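Local coordinates for chorismate mutase and shikimate 5-dehydrogenase fusion protein (Clostridium acetobutylicum, PDB 3FBT) that probably catalyses, through this shikimate dehydrogenase part of a fusion with chorismate mutase, the reversible NADPH-linked reduction of 3-dehydroshikimate to shikimate, at residues D148-P156 against F166-L177. Sequence-based numbering, arbitrary orientation.
Sequences DIYVVTRNP and FKVISYDELSNL. With SO4 (sulfate ion), chain E.
The carbonyl oxygen of I169 takes one hydrogen bond from the neighbouring strand, T153 N donating at 3.0 Å almost straight down the carbonyl bond, plus a weaker CA-H...O contact from V152 CA. Two residues back, V151 N donates to K167 O, and V151 O accepts from I169 N at 3.0 Å, the staggered pattern of parallel strands. Beta-branched V151, V152 and I169 suit these extended positions. On one face Y150 lies between L177, whose CD2 sits over one ring face toward the rim and CD1 touches CZ, and the aliphatic stem of K167, whose CD comes 3.4 Å from Y150 CE1. K167 then turns at its last torsion (chi4 83°), bringing NZ within 3.1 Å of D148 OD1 in a weakly hydrogen-bonded salt bridge. On the other face the F166 ring packs against I149, and L138 of helix 134-143 touches both.

With helix 156-162, the two strands form a beta-alpha-beta unit of the Rossmann-type NADP domain, strand 167-170 being the outermost of its parallel sheet on this side. V152 CG1, anti to its own nitrogen (chi1 -167°), sits over the centre of the Y171 ring, 3.7 Å from the centroid; Y171 also lies beside G129, a predicted NADP(+)-binding residue. Beyond it, T153 OG1 donates to sulfate O4 (2.7 Å) and R154 NH2 to sulfate O2 (2.6 Å), with S130 OG bonded too. The anion, probably from the crystallisation liquor, may mark where the NADP 2'-phosphate binds. S170 starts helix 171-174 with a capping box: S170 OG accepts from E173 N at 3.2 Å, and E173 OE1 accepts from S170 N.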
loop_
_atom_site.group_PDB
_atom_site.type_symbol
_atom_site.label_atom_id
_atom_site.label_comp_id
_atom_site.label_asym_id
_atom_site.label_seq_id
_atom_site.Cartn_x
_atom_site.Cartn_y
_atom_site.Cartn_z
ATOM N N ASP A 148 16.893 14.991 -39.334
ATOM C CA ASP A 148 18.033 14.405 -38.704
ATOM C C ASP A 148 18.016 14.577 -37.187
ATOM O O ASP A 148 17.452 15.555 -36.672
ATOM C CB ASP A 148 19.244 15.112 -39.212
ATOM C CG ASP A 148 20.353 14.193 -39.435
ATOM O OD1 ASP A 148 21.346 14.669 -40.033
ATOM O OD2 ASP A 148 20.213 12.994 -39.067
ATOM N N ILE A 149 18.698 13.653 -36.503
ATOM C CA ILE A 149 18.710 13.575 -35.038
ATOM C C ILE A 149 20.154 13.593 -34.543
ATOM O O ILE A 149 20.909 12.716 -34.847
ATOM C CB ILE A 149 18.021 12.300 -34.548
ATOM C CG1 ILE A 149 16.515 12.396 -34.816
ATOM C CG2 ILE A 149 18.237 12.125 -33.034
ATOM C CD1 ILE A 149 15.803 11.015 -34.947
ATOM N N TYR A 150 20.541 14.616 -33.818
ATOM C CA TYR A 150 21.818 14.591 -33.217
ATOM C C TYR A 150 21.656 14.245 -31.742
ATOM O O TYR A 150 20.749 14.728 -31.120
ATOM C CB TYR A 150 22.510 15.959 -33.368
ATOM C CG TYR A 150 22.925 16.184 -34.810
ATOM C CD1 TYR A 150 24.201 15.820 -35.254
ATOM C CD2 TYR A 150 22.025 16.727 -35.736
ATOM C CE1 TYR A 150 24.578 16.013 -36.604
ATOM C CE2 TYR A 150 22.372 16.921 -37.078
ATOM C CZ TYR A 150 23.645 16.577 -37.507
ATOM O OH TYR A 150 23.969 16.768 -38.831
ATOM N N VAL A 151 22.605 13.485 -31.205
ATOM C CA VAL A 151 22.706 13.252 -29.780
ATOM C C VAL A 151 23.987 13.848 -29.315
ATOM O O VAL A 151 25.037 13.518 -29.842
ATOM C CB VAL A 151 22.732 11.749 -29.518
ATOM C CG1 VAL A 151 22.955 11.444 -28.034
ATOM C CG2 VAL A 151 21.405 11.084 -30.089
ATOM N N VAL A 152 23.927 14.755 -28.353
ATOM C CA VAL A 152 25.121 15.453 -27.963
ATOM C C VAL A 152 25.536 15.035 -26.556
ATOM O O VAL A 152 24.745 15.111 -25.648
ATOM C CB VAL A 152 24.920 16.977 -27.931
ATOM C CG1 VAL A 152 26.285 17.682 -27.819
ATOM C CG2 VAL A 152 24.079 17.467 -29.170
ATOM N N THR A 153 26.798 14.633 -26.397
ATOM C CA THR A 153 27.273 13.977 -25.184
ATOM C C THR A 153 28.618 14.549 -24.650
ATOM O O THR A 153 29.451 15.127 -25.396
ATOM C CB THR A 153 27.467 12.434 -25.486
ATOM O OG1 THR A 153 28.028 11.753 -24.352
ATOM C CG2 THR A 153 28.419 12.253 -26.616
ATOM N N ARG A 154 28.871 14.309 -23.383
ATOM C CA ARG A 154 30.195 14.642 -22.838
ATOM C C ARG A 154 31.183 13.556 -23.171
ATOM O O ARG A 154 32.386 13.751 -23.065
ATOM C CB ARG A 154 30.115 14.809 -21.347
ATOM C CG ARG A 154 29.698 16.154 -20.982
ATOM C CD ARG A 154 29.214 16.145 -19.585
ATOM N NE ARG A 154 28.506 14.902 -19.303
ATOM C CZ ARG A 154 28.249 14.482 -18.061
ATOM N NH1 ARG A 154 28.664 15.217 -17.025
ATOM N NH2 ARG A 154 27.586 13.353 -17.847
ATOM N N ASN A 155 30.661 12.420 -23.581
ATOM C CA ASN A 155 31.470 11.256 -23.929
ATOM C C ASN A 155 31.143 10.618 -25.251
ATOM O O ASN A 155 30.499 9.568 -25.301
ATOM C CB ASN A 155 31.284 10.173 -22.859
ATOM C CG ASN A 155 32.458 9.233 -22.793
ATOM O OD1 ASN A 155 32.896 8.643 -23.812
ATOM N ND2 ASN A 155 32.978 9.065 -21.591
ATOM N N PRO A 156 31.615 11.218 -26.338
ATOM C CA PRO A 156 31.327 10.795 -27.721
ATOM C C PRO A 156 31.781 9.377 -28.022
ATOM O O PRO A 156 31.114 8.682 -28.757
ATOM C CB PRO A 156 32.138 11.795 -28.572
ATOM C CG PRO A 156 32.467 12.888 -27.664
ATOM C CD PRO A 156 32.512 12.381 -26.295
ATOM N N PHE A 166 22.392 6.936 -34.602
ATOM C CA PHE A 166 22.204 8.363 -34.581
ATOM C C PHE A 166 23.540 9.043 -34.783
ATOM O O PHE A 166 24.560 8.458 -34.503
ATOM C CB PHE A 166 21.568 8.770 -33.256
ATOM C CG PHE A 166 20.179 8.194 -33.050
ATOM C CD1 PHE A 166 19.106 8.579 -33.874
ATOM C CD2 PHE A 166 19.932 7.291 -32.029
ATOM C CE1 PHE A 166 17.818 8.042 -33.687
ATOM C CE2 PHE A 166 18.620 6.763 -31.834
ATOM C CZ PHE A 166 17.598 7.131 -32.653
ATOM N N LYS A 167 23.536 10.279 -35.258
ATOM C CA LYS A 167 24.733 11.120 -35.283
ATOM C C LYS A 167 25.053 11.626 -33.899
ATOM O O LYS A 167 24.369 12.560 -33.405
ATOM C CB LYS A 167 24.503 12.339 -36.183
ATOM C CG LYS A 167 24.324 11.982 -37.672
ATOM C CD LYS A 167 23.799 13.220 -38.471
ATOM C CE LYS A 167 24.192 13.189 -39.967
ATOM N NZ LYS A 167 23.220 12.350 -40.725
ATOM N N VAL A 168 26.084 11.040 -33.273
ATOM C CA VAL A 168 26.585 11.463 -31.947
ATOM C C VAL A 168 27.739 12.499 -32.015
ATOM O O VAL A 168 28.715 12.331 -32.773
ATOM C CB VAL A 168 27.069 10.205 -31.112
ATOM C CG1 VAL A 168 27.761 10.628 -29.826
ATOM C CG2 VAL A 168 25.900 9.321 -30.805
ATOM N N ILE A 169 27.674 13.544 -31.216
ATOM C CA ILE A 169 28.656 14.594 -31.373
ATOM C C ILE A 169 29.010 15.163 -30.018
ATOM O O ILE A 169 28.270 14.938 -29.025
ATOM C CB ILE A 169 28.166 15.707 -32.386
ATOM C CG1 ILE A 169 26.990 16.481 -31.831
ATOM C CG2 ILE A 169 27.861 15.040 -33.737
ATOM C CD1 ILE A 169 26.489 17.704 -32.768
ATOM N N SER A 170 30.117 15.899 -29.969
ATOM C CA SER A 170 30.512 16.599 -28.743
ATOM C C SER A 170 29.905 17.965 -28.608
ATOM O O SER A 170 29.364 18.550 -29.583
ATOM C CB SER A 170 32.046 16.765 -28.705
ATOM O OG SER A 170 32.502 17.537 -29.810
ATOM N N TYR A 171 29.993 18.518 -27.403
ATOM C CA TYR A 171 29.434 19.813 -27.219
ATOM C C TYR A 171 30.180 20.817 -28.113
ATOM O O TYR A 171 29.579 21.791 -28.661
ATOM C CB TYR A 171 29.399 20.214 -25.748
ATOM C CG TYR A 171 28.171 19.628 -25.038
ATOM C CD1 TYR A 171 27.001 20.336 -24.952
ATOM C CD2 TYR A 171 28.181 18.325 -24.522
ATOM C CE1 TYR A 171 25.885 19.801 -24.361
ATOM C CE2 TYR A 171 27.060 17.789 -23.914
ATOM C CZ TYR A 171 25.919 18.531 -23.815
ATOM O OH TYR A 171 24.782 17.975 -23.249
ATOM N N ASP A 172 31.468 20.563 -28.302
ATOM C CA ASP A 172 32.236 21.394 -29.212
ATOM C C ASP A 172 31.699 21.383 -30.613
ATOM O O ASP A 172 31.585 22.412 -31.211
ATOM C CB ASP A 172 33.680 20.929 -29.289
ATOM C CG ASP A 172 34.370 21.076 -28.017
ATOM O OD1 ASP A 172 34.217 22.136 -27.346
ATOM O OD2 ASP A 172 35.054 20.087 -27.654
ATOM N N GLU A 173 31.431 20.208 -31.154
ATOM C CA GLU A 173 30.886 20.100 -32.499
ATOM C C GLU A 173 29.506 20.761 -32.626
ATOM O O GLU A 173 29.086 21.153 -33.730
ATOM C CB GLU A 173 30.780 18.627 -32.872
ATOM C CG GLU A 173 32.103 17.836 -32.811
ATOM C CD GLU A 173 31.858 16.365 -33.105
ATOM O OE1 GLU A 173 31.465 15.622 -32.174
ATOM O OE2 GLU A 173 31.976 15.955 -34.288
ATOM N N LEU A 174 28.804 20.883 -31.510
ATOM C CA LEU A 174 27.414 21.315 -31.574
ATOM C C LEU A 174 27.468 22.789 -31.873
ATOM O O LEU A 174 26.596 23.327 -32.547
ATOM C CB LEU A 174 26.720 21.142 -30.215
ATOM C CG LEU A 174 25.343 21.818 -30.058
ATOM C CD1 LEU A 174 24.314 21.181 -31.022
ATOM C CD2 LEU A 174 24.846 21.687 -28.667
ATOM N N SER A 175 28.484 23.456 -31.328
ATOM C CA SER A 175 28.583 24.895 -31.508
ATOM C C SER A 175 28.738 25.335 -32.981
ATOM O O SER A 175 28.504 26.500 -33.300
ATOM C CB SER A 175 29.634 25.506 -30.571
ATOM O OG SER A 175 30.911 25.377 -31.127
ATOM N N ASN A 176 29.082 24.399 -33.868
ATOM C CA ASN A 176 29.036 24.623 -35.308
ATOM C C ASN A 176 27.731 24.158 -35.997
ATOM O O ASN A 176 27.641 24.193 -37.219
ATOM C CB ASN A 176 30.186 23.877 -36.007
ATOM C CG ASN A 176 31.545 24.214 -35.435
ATOM O OD1 ASN A 176 31.864 25.376 -35.237
ATOM N ND2 ASN A 176 32.347 23.191 -35.146
ATOM N N LEU A 177 26.730 23.699 -35.241
ATOM C CA LEU A 177 25.547 23.146 -35.901
ATOM C C LEU A 177 24.314 24.079 -35.837
ATOM O O LEU A 177 24.062 24.723 -34.828
ATOM C CB LEU A 177 25.212 21.768 -35.380
ATOM C CG LEU A 177 24.433 21.075 -36.506
ATOM C CD1 LEU A 177 25.291 19.993 -37.182
ATOM C CD2 LEU A 177 23.074 20.534 -36.031
HETATM S S SO4 E . 26.219 12.635 -21.347
HETATM O O1 SO4 E . 26.819 13.945 -21.727
HETATM O O2 SO4 E . 27.071 12.301 -20.203
HETATM O O3 SO4 E . 24.836 12.761 -20.850
HETATM O O4 SO4 E . 26.183 11.620 -22.389
HETATM O O HOH W 1 31.394 17.134 -25.386
#